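Local structure of phenylacetic acid degradation protein PaaI (Thermus thermophilus HB8, 1WLU) at residues A[15-18]-A[19-22]. The protein binds coenzyme A and probably acts as an acyl-CoA thioesterase of the hot dog fold, linked to phenylacetic acid degradation. Sequence-based numbering, arbitrary orientation.
Sequences HLAP and GEAV
Ala17 and Glu20 pair across a beta hairpin with a two-residue loop, which joins strands 12-17 and 20-26 at one edge of the antiparallel sheet of this hot dog fold and illustrates how one strand pair can present a packed face and a watery one. Two nearly straight backbone bonds close it, Ala17 N to Glu20 O at 3.1 Å and Glu20 N to Ala17 O at 3.0 Å. The chain reverses between these two residues in a type II turn with Pro18 and Gly19 at its corners; the positive phi of Gly19 (77°) suits glycine.

The closely packed face carries Leu16 and Ala21, a non-hydrogen-bonded pair of which Ala21 is the buried member; both touch Leu53 of helix 40-56. Leu16, its CG anti to the backbone N (chi1 -175°), brings its CD1 branch to 3.6 Å from Ala21 CB.

His15, Ala17, Glu20 and Val22 share the looser face. Here Glu20 CG rests on Ala17 CB at 3.8 Å, and Glu20 OE2 comes to 3.8 Å from His15 CE1, the ring and carboxylate planes 46° apart, with no hydrogen bond between them. Trimming Glu20 to alanine would remove CG and the carboxylate, and is likely to leave Ala17 CB less covered and the turn waters without that acceptor. Two waters lie between Pro18 O and Glu20 OE1, within hydrogen-bonding distance of both; the closer water is 2.7 Å from Pro18 O and 2.9 Å from Glu20 OE1.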
loop_
_atom_site.group_PDB
_atom_site.type_symbol
_atom_site.label_atom_id
_atom_site.label_comp_id
_atom_site.label_asym_id
_atom_site.label_seq_id
_atom_site.Cartn_x
_atom_site.Cartn_y
_atom_site.Cartn_z
ATOM N N HIS A 15 15.967 6.029 -20.092
ATOM C CA HIS A 15 16.876 4.931 -19.802
ATOM C C HIS A 15 16.132 3.616 -19.665
ATOM O O HIS A 15 15.014 3.567 -19.153
ATOM C CB HIS A 15 17.676 5.209 -18.524
ATOM C CG HIS A 15 18.913 4.374 -18.396
ATOM N ND1 HIS A 15 18.922 3.134 -17.796
ATOM C CD2 HIS A 15 20.179 4.591 -18.827
ATOM C CE1 HIS A 15 20.139 2.622 -17.862
ATOM N NE2 HIS A 15 20.920 3.486 -18.483
ATOM N N LEU A 16 16.748 2.551 -20.163
ATOM C CA LEU A 16 16.175 1.220 -20.058
ATOM C C LEU A 16 17.332 0.242 -20.057
ATOM O O LEU A 16 18.163 0.247 -20.967
ATOM C CB LEU A 16 15.231 0.916 -21.224
ATOM C CG LEU A 16 14.491 -0.423 -21.107
ATOM C CD1 LEU A 16 13.615 -0.427 -19.858
ATOM C CD2 LEU A 16 13.639 -0.652 -22.347
ATOM N N ALA A 17 17.395 -0.576 -19.017
ATOM C CA ALA A 17 18.443 -1.574 -18.869
ATOM C C ALA A 17 17.846 -2.695 -18.034
ATOM O O ALA A 17 16.746 -2.555 -17.503
ATOM C CB ALA A 17 19.652 -0.966 -18.168
ATOM N N PRO A 18 18.552 -3.825 -17.909
ATOM C CA PRO A 18 18.006 -4.929 -17.116
ATOM C C PRO A 18 17.581 -4.514 -15.708
ATOM O O PRO A 18 18.401 -4.061 -14.908
ATOM C CB PRO A 18 19.149 -5.938 -17.109
ATOM C CG PRO A 18 19.784 -5.713 -18.455
ATOM C CD PRO A 18 19.836 -4.204 -18.526
ATOM N N GLY A 19 16.286 -4.654 -15.432
ATOM C CA GLY A 19 15.743 -4.323 -14.123
ATOM C C GLY A 19 15.534 -2.856 -13.787
ATOM O O GLY A 19 15.161 -2.537 -12.657
ATOM N N GLU A 20 15.754 -1.954 -14.739
ATOM C CA GLU A 20 15.585 -0.536 -14.451
ATOM C C GLU A 20 15.132 0.293 -15.645
ATOM O O GLU A 20 15.330 -0.092 -16.799
ATOM C CB GLU A 20 16.888 0.036 -13.879
ATOM C CG GLU A 20 18.067 0.041 -14.834
ATOM C CD GLU A 20 19.355 0.442 -14.140
ATOM O OE1 GLU A 20 20.004 -0.434 -13.532
ATOM O OE2 GLU A 20 19.708 1.636 -14.185
ATOM N N ALA A 21 14.517 1.435 -15.362
ATOM C CA ALA A 21 14.038 2.317 -16.413
ATOM C C ALA A 21 13.737 3.706 -15.879
ATOM O O ALA A 21 13.408 3.873 -14.706
ATOM C CB ALA A 21 12.785 1.737 -17.051
ATOM N N VAL A 22 13.877 4.701 -16.745
ATOM C CA VAL A 22 13.563 6.078 -16.396
ATOM C C VAL A 22 12.646 6.596 -17.493
ATOM O O VAL A 22 12.960 6.485 -18.682
ATOM C CB VAL A 22 14.817 6.981 -16.336
ATOM C CG1 VAL A 22 14.398 8.423 -16.052
ATOM C CG2 VAL A 22 15.772 6.491 -15.256
HETATM O O HOH W 1 20.931 -2.978 -15.292
HETATM O O HOH W 2 19.001 -2.934 -12.532
#